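Local coordinates for F-BAR domain only protein 1 (Danio rerio, PDB 5JP2) that probably acts in an early step of clathrin-mediated endocytosis, with a mu homology domain that binds a peptide of Eps15, at residues M49-P52 / A53-R57; Y164-P168 / A169-A173; L192-Q195 / P196-W200. One frame throughout, in Å; residues are numbered along the deposited sequence.

Interaction 1. Residues M49-P52 / A53-R57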
loop_
_atom_site.group_PDB
_atom_site.type_symbol
_atom_site.label_atom_id
_atom_site.label_comp_id
_atom_site.label_asym_id
_atom_site.label_seq_id
_atom_site.Cartn_x
_atom_site.Cartn_y
_atom_site.Cartn_z
ATOM N N MET B 49 -13.120 -4.002 5.750
ATOM C CA MET B 49 -13.872 -5.233 5.581
ATOM C C MET B 49 -15.165 -4.940 4.842
ATOM O O MET B 49 -15.807 -3.920 5.075
ATOM C CB MET B 49 -14.160 -5.911 6.905
ATOM C CG MET B 49 -14.858 -7.230 6.723
ATOM S SD MET B 49 -15.020 -8.191 8.208
ATOM C CE MET B 49 -13.360 -8.731 8.478
ATOM N N SER B 50 -15.520 -5.832 3.924
ATOM C CA SER B 50 -16.695 -5.685 3.083
ATOM C C SER B 50 -17.742 -6.736 3.446
ATOM O O SER B 50 -17.411 -7.862 3.814
ATOM C CB SER B 50 -16.308 -5.802 1.613
ATOM O OG SER B 50 -17.382 -5.436 0.783
ATOM N N PHE B 51 -19.012 -6.349 3.354
ATOM C CA PHE B 51 -20.134 -7.197 3.705
ATOM C C PHE B 51 -21.126 -7.279 2.554
ATOM O O PHE B 51 -21.467 -6.259 1.956
ATOM C CB PHE B 51 -20.871 -6.682 4.943
ATOM C CG PHE B 51 -20.081 -6.772 6.201
ATOM C CD1 PHE B 51 -19.136 -5.824 6.515
ATOM C CD2 PHE B 51 -20.295 -7.799 7.079
ATOM C CE1 PHE B 51 -18.426 -5.914 7.669
ATOM C CE2 PHE B 51 -19.583 -7.888 8.225
ATOM C CZ PHE B 51 -18.643 -6.944 8.523
ATOM N N PRO B 52 -21.650 -8.464 2.270
ATOM C CA PRO B 52 -22.624 -8.584 1.182
ATOM C C PRO B 52 -23.947 -7.978 1.598
ATOM O O PRO B 52 -24.354 -8.078 2.752
ATOM C CB PRO B 52 -22.733 -10.096 0.972
ATOM C CG PRO B 52 -22.312 -10.690 2.248
ATOM C CD PRO B 52 -21.295 -9.767 2.848
ATOM N N ALA B 53 -24.603 -7.311 0.653
ATOM C CA ALA B 53 -25.801 -6.557 0.994
ATOM C C ALA B 53 -26.816 -7.425 1.720
ATOM O O ALA B 53 -27.469 -6.979 2.663
ATOM C CB ALA B 53 -26.402 -5.931 -0.254
ATOM N N GLY B 54 -26.926 -8.691 1.333
ATOM C CA GLY B 54 -27.946 -9.523 1.929
ATOM C C GLY B 54 -27.720 -9.858 3.382
ATOM O O GLY B 54 -28.623 -10.399 4.021
ATOM N N ILE B 55 -26.548 -9.545 3.929
ATOM C CA ILE B 55 -26.283 -9.924 5.309
ATOM C C ILE B 55 -26.961 -8.965 6.273
ATOM O O ILE B 55 -27.079 -9.269 7.464
ATOM C CB ILE B 55 -24.771 -10.005 5.568
ATOM C CG1 ILE B 55 -24.480 -10.828 6.813
ATOM C CG2 ILE B 55 -24.189 -8.640 5.760
ATOM C CD1 ILE B 55 -23.049 -11.151 6.962
ATOM N N THR B 56 -27.418 -7.815 5.788
ATOM C CA THR B 56 -28.189 -6.910 6.628
ATOM C C THR B 56 -29.469 -7.582 7.088
ATOM O O THR B 56 -29.729 -7.709 8.289
ATOM C CB THR B 56 -28.516 -5.638 5.858
ATOM O OG1 THR B 56 -29.454 -5.949 4.823
ATOM C CG2 THR B 56 -27.268 -5.078 5.234
ATOM N N ARG B 57 -30.278 -8.031 6.125
ATOM C CA ARG B 57 -31.552 -8.658 6.436
ATOM C C ARG B 57 -31.374 -9.769 7.451
ATOM O O ARG B 57 -32.260 -10.012 8.270
ATOM C CB ARG B 57 -32.199 -9.173 5.154
ATOM C CG ARG B 57 -32.579 -8.053 4.199
ATOM C CD ARG B 57 -33.353 -8.561 2.993
ATOM N NE ARG B 57 -33.759 -7.473 2.105
ATOM C CZ ARG B 57 -34.378 -7.652 0.942
ATOM N NH1 ARG B 57 -34.661 -8.878 0.522
ATOM N NH2 ARG B 57 -34.711 -6.606 0.196
#

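Interaction 2. Residues Y164-P168 / A169-A173. With ZN (zinc ion), chain E.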
loop_
_atom_site.group_PDB
_atom_site.type_symbol
_atom_site.label_atom_id
_atom_site.label_comp_id
_atom_site.label_asym_id
_atom_site.label_seq_id
_atom_site.Cartn_x
_atom_site.Cartn_y
_atom_site.Cartn_z
ATOM N N TYR B 164 18.938 1.501 -9.166
ATOM C CA TYR B 164 17.809 0.934 -8.450
ATOM C C TYR B 164 17.935 -0.575 -8.377
ATOM O O TYR B 164 18.447 -1.224 -9.289
ATOM C CB TYR B 164 16.475 1.322 -9.090
ATOM C CG TYR B 164 16.342 1.043 -10.570
ATOM C CD1 TYR B 164 15.869 -0.173 -11.037
ATOM C CD2 TYR B 164 16.678 2.010 -11.496
ATOM C CE1 TYR B 164 15.740 -0.406 -12.378
ATOM C CE2 TYR B 164 16.553 1.786 -12.835
ATOM C CZ TYR B 164 16.087 0.582 -13.275
ATOM O OH TYR B 164 15.970 0.377 -14.624
ATOM N N HIS B 165 17.496 -1.117 -7.260
ATOM C CA HIS B 165 17.686 -2.520 -6.963
ATOM C C HIS B 165 16.419 -3.028 -6.303
ATOM O O HIS B 165 16.058 -2.562 -5.221
ATOM C CB HIS B 165 18.904 -2.688 -6.054
ATOM C CG HIS B 165 19.073 -4.062 -5.515
ATOM N ND1 HIS B 165 19.011 -5.186 -6.303
ATOM C CD2 HIS B 165 19.276 -4.492 -4.254
ATOM C CE1 HIS B 165 19.171 -6.254 -5.544
ATOM N NE2 HIS B 165 19.339 -5.858 -4.296
ATOM N N CYS B 166 15.786 -4.018 -6.917
ATOM C CA CYS B 166 14.588 -4.639 -6.373
ATOM C C CYS B 166 15.045 -5.953 -5.777
ATOM O O CYS B 166 15.460 -6.857 -6.500
ATOM C CB CYS B 166 13.541 -4.845 -7.462
ATOM S SG CYS B 166 12.075 -5.634 -6.931
ATOM N N CYS B 167 14.908 -6.088 -4.475
ATOM C CA CYS B 167 15.752 -7.087 -3.882
ATOM C C CYS B 167 14.919 -8.166 -3.230
ATOM O O CYS B 167 13.872 -7.880 -2.643
ATOM C CB CYS B 167 16.668 -6.445 -2.826
ATOM S SG CYS B 167 17.971 -7.500 -2.184
ATOM N N PRO B 168 15.370 -9.413 -3.300
ATOM C CA PRO B 168 14.614 -10.500 -2.662
ATOM C C PRO B 168 14.601 -10.400 -1.151
ATOM O O PRO B 168 13.617 -10.791 -0.520
ATOM C CB PRO B 168 15.355 -11.758 -3.133
ATOM C CG PRO B 168 16.144 -11.316 -4.348
ATOM C CD PRO B 168 16.503 -9.894 -4.100
ATOM N N ALA B 169 15.660 -9.859 -0.553
ATOM C CA ALA B 169 15.688 -9.673 0.891
ATOM C C ALA B 169 14.727 -8.579 1.328
ATOM O O ALA B 169 14.298 -8.548 2.485
ATOM C CB ALA B 169 17.106 -9.348 1.342
ATOM N N THR B 170 14.460 -7.624 0.447
ATOM C CA THR B 170 13.636 -6.476 0.776
ATOM C C THR B 170 12.209 -6.631 0.283
ATOM O O THR B 170 11.265 -6.303 1.001
ATOM C CB THR B 170 14.254 -5.221 0.189
ATOM O OG1 THR B 170 14.104 -5.237 -1.231
ATOM C CG2 THR B 170 15.705 -5.181 0.515
ATOM N N ALA B 171 12.058 -6.991 -0.864
ATOM C CA ALA B 171 10.776 -6.867 -1.522
ATOM C C ALA B 171 9.853 -8.041 -1.217
ATOM O O ALA B 171 10.305 -9.174 -1.028
ATOM C CB ALA B 171 10.972 -6.755 -3.024
ATOM N N PRO B 172 8.553 -7.770 -1.186
ATOM C CA PRO B 172 7.567 -8.851 -1.139
ATOM C C PRO B 172 7.583 -9.642 -2.434
ATOM O O PRO B 172 8.170 -9.232 -3.436
ATOM C CB PRO B 172 6.244 -8.108 -0.956
ATOM C CG PRO B 172 6.462 -6.823 -1.628
ATOM C CD PRO B 172 7.908 -6.463 -1.365
ATOM N N ALA B 173 6.908 -10.786 -2.418
ATOM C CA ALA B 173 6.888 -11.642 -3.594
ATOM C C ALA B 173 5.736 -11.206 -4.478
ATOM O O ALA B 173 4.611 -11.683 -4.323
ATOM C CB ALA B 173 6.750 -13.105 -3.197
HETATM ZN ZN ZN E . 19.659 -6.772 -2.790
#

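Interaction 3. Residues L192-Q195 / P196-W200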
loop_
_atom_site.group_PDB
_atom_site.type_symbol
_atom_site.label_atom_id
_atom_site.label_comp_id
_atom_site.label_asym_id
_atom_site.label_seq_id
_atom_site.Cartn_x
_atom_site.Cartn_y
_atom_site.Cartn_z
ATOM N N LEU B 192 20.320 18.574 -23.120
ATOM C CA LEU B 192 19.790 17.437 -22.394
ATOM C C LEU B 192 20.261 16.133 -22.992
ATOM O O LEU B 192 20.073 15.880 -24.181
ATOM C CB LEU B 192 18.272 17.464 -22.431
ATOM C CG LEU B 192 17.556 17.858 -21.162
ATOM C CD1 LEU B 192 16.080 17.947 -21.445
ATOM C CD2 LEU B 192 17.840 16.818 -20.120
ATOM N N GLN B 193 20.845 15.292 -22.162
ATOM C CA GLN B 193 21.194 13.944 -22.556
ATOM C C GLN B 193 20.587 13.019 -21.518
ATOM O O GLN B 193 20.699 13.287 -20.322
ATOM C CB GLN B 193 22.711 13.810 -22.641
ATOM C CG GLN B 193 23.309 14.887 -23.527
ATOM C CD GLN B 193 24.787 15.083 -23.303
ATOM O OE1 GLN B 193 25.597 14.275 -23.742
ATOM N NE2 GLN B 193 25.148 16.161 -22.613
ATOM N N CYS B 194 19.983 11.918 -21.958
ATOM C CA CYS B 194 19.385 10.955 -21.042
ATOM C C CYS B 194 19.699 9.561 -21.538
ATOM O O CYS B 194 19.488 9.254 -22.712
ATOM C CB CYS B 194 17.872 11.129 -20.947
ATOM S SG CYS B 194 17.353 12.768 -20.529
ATOM N N GLN B 195 20.156 8.712 -20.637
ATOM C CA GLN B 195 20.309 7.313 -20.943
ATOM C C GLN B 195 19.632 6.559 -19.807
ATOM O O GLN B 195 20.080 6.635 -18.675
ATOM C CB GLN B 195 21.791 6.973 -21.019
ATOM C CG GLN B 195 22.548 7.802 -22.049
ATOM C CD GLN B 195 24.033 7.899 -21.734
ATOM O OE1 GLN B 195 24.736 6.893 -21.673
ATOM N NE2 GLN B 195 24.511 9.123 -21.510
ATOM N N PRO B 196 18.566 5.808 -20.094
ATOM C CA PRO B 196 17.781 5.695 -21.319
ATOM C C PRO B 196 17.002 6.975 -21.603
ATOM O O PRO B 196 17.062 7.881 -20.787
ATOM C CB PRO B 196 16.854 4.506 -21.020
ATOM C CG PRO B 196 16.853 4.351 -19.594
ATOM C CD PRO B 196 18.170 4.805 -19.100
ATOM N N PRO B 197 16.303 7.053 -22.734
ATOM C CA PRO B 197 15.593 8.289 -23.074
ATOM C C PRO B 197 14.497 8.611 -22.078
ATOM O O PRO B 197 13.872 7.724 -21.501
ATOM C CB PRO B 197 15.006 7.995 -24.458
ATOM C CG PRO B 197 15.844 6.926 -25.002
ATOM C CD PRO B 197 16.242 6.087 -23.844
ATOM N N ALA B 198 14.269 9.905 -21.882
ATOM C CA ALA B 198 13.211 10.367 -21.006
ATOM C C ALA B 198 12.428 11.480 -21.674
ATOM O O ALA B 198 12.904 12.151 -22.587
ATOM C CB ALA B 198 13.762 10.884 -19.681
ATOM N N ALA B 199 11.213 11.658 -21.197
ATOM C CA ALA B 199 10.348 12.732 -21.631
ATOM C C ALA B 199 10.444 13.872 -20.630
ATOM O O ALA B 199 10.768 13.660 -19.464
ATOM C CB ALA B 199 8.910 12.243 -21.754
ATOM N N TRP B 200 10.189 15.090 -21.092
ATOM C CA TRP B 200 10.127 16.251 -20.218
ATOM C C TRP B 200 8.693 16.750 -20.190
ATOM O O TRP B 200 8.150 17.139 -21.221
ATOM C CB TRP B 200 11.082 17.348 -20.675
ATOM C CG TRP B 200 11.264 18.409 -19.636
ATOM C CD1 TRP B 200 12.057 18.349 -18.528
ATOM C CD2 TRP B 200 10.626 19.685 -19.600
ATOM N NE1 TRP B 200 11.949 19.507 -17.803
ATOM C CE2 TRP B 200 11.079 20.346 -18.443
ATOM C CE3 TRP B 200 9.717 20.336 -20.436
ATOM C CZ2 TRP B 200 10.653 21.618 -18.105
ATOM C CZ3 TRP B 200 9.302 21.593 -20.100
ATOM C CH2 TRP B 200 9.764 22.224 -18.947
#

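Interaction 1. Residues M49-P52 / A53-R57
Phe51 sets CG beside its backbone N (chi1 -68°), and Ile55 swings CG1 anti to N (chi1 -161°); the same torsion leaves the Ile55 methyl CG2 between the backbone N and the carbonyl carbon, 3.9 Å from Phe51 CB. The frame for this meeting is a type I beta turn from Pro52 to Ile55, by which strand 39-52 of the mu homology domain passes into helix 55-61. Ile55 N closes the turn on Pro52 O with a 2.9 Å hydrogen bond that is nearly straight at the hydrogen (167°), although the donor approaches from above the carbonyl plane. The same Ile55 CG2 rests 3.1 Å from Pro52 O, and Ile55 CB lies 4.2 Å from Pro52 CG, giving the proline ring an apolar neighbour beside the polar closure. Phe51 continues into the interior against Val19, Leu68, Leu109 and Val128, while Ile55 also touches Trp17; the turn thereby borders a hydrophobic core shared with helix 106-119. Ser50 and Pro52 each pack against an aromatic side chain of the bound Eps15 peptide, which places this strand end at the peptide-binding surface. One residue into the turn, Ala53 O is gripped twice by Thr56: its backbone N donates at 3.2 Å, and its hydroxyl OG1 comes in almost in line with the carbonyl bond at 3.1 Å.

Interaction 2. Residues Y164-P168 / A169-A173
Thr170 lays its side chain along that of Cys167: methyl CG2 is 3.7 Å from Cys167 CB, and OG1 comes within 3.3 Å of the same carbon. The torsion that seats OG1 between the Thr170 backbone N and carbonyl carbon (chi1 71°) also brings it to Cys167 O, where it donates a hydrogen bond of 3.0 Å from a position tilted off the carbonyl plane. Ala171 N donates to Cys167 O as well, at 2.7 Å and close to straight (162°). A weak third bond reaches Cys167 O from Thr170 N. An alanine here in place of Thr170 lacks both OG1 and CG2; Cys167 O would keep the backbone donors but is likely to be held less firmly, with a gap beside Cys167 CB. Cys167 SG binds zinc at 1.9 Å and accepts a weak bond from Ala169 N, which may ease charge on a thiolate. His165 supplies NE2 to the metal at 1.8 Å, its other nitrogen, ND1, being held by Ser223 OG. An alpha turn, closed by Ala171 N on Cys167 O, thus follows the end of strand 157-166 and carries the cysteine of a His-x-Cys zinc site.

Interaction 3. Residues L192-Q195 / P196-W200
Cys194 meets Ala198 across a tight reversal at the end of strand 192-195. The strand starts at Leu192, whose side chain packs on Leu185. Gln193 comes next, paired through its backbone with Ser229 of the neighbouring strand 223-231. Cys194 then turns its CB toward the returning chain. Its SG, on the side of its own backbone N (chi1 -54°), rests 4.1 Å from Ala198 CB, a plain apolar touch. Cys194 CB sits 3.4 Å from Pro196 O, and 3.9 Å from Ala198 N. That proline carbonyl is satisfied from elsewhere, by the indole NE1 of Trp209 on strand 206-210. Gln195 directs its CB away from the returning chain, though CB still lies 3.6 Å from Pro196 N, and its backbone pairs with Cys227. The peptide between Gln195 and Pro196 is cis, drawing Gln195 CA and Pro196 CA to 3.0 Å and folding the chain back on itself. Cys194 CA and Pro197 CA come to 5.1 Å, yet no hydrogen bond can close the bend at this point, since Pro197 N carries no hydrogen. Beyond it the chain straightens into strand 199-201, where Ala199 pairs with Leu208 and the Trp200 indole NE1 reaches Leu185 O. A cis-proline after an extended residue, with no closing bond, identifies a type VIb beta turn, used here at the surface to carry the chain from one sheet to another.

In the fold
The three contacts follow in series along the chain, none nested in or crossing another, and each bends the chain at the end of a strand. Interaction 1 joins strand 39-52 to helix 55-61 near the peptide-binding end. Interaction 2, on the other side of the chain's centre with its own centre about 38 Å away, closes a turn after strand 157-166. Interaction 3 leaves the four-stranded sheet that also holds strand 157-166 and enters strand 199-201 at an edge of the long mixed sheet. Strand 39-52 belongs to that mixed sheet too, which therefore links interactions 1 and 3 although their centres lie about 51 Å apart. Interactions 2 and 3 approach within about 6 Å at nearest atoms without touching.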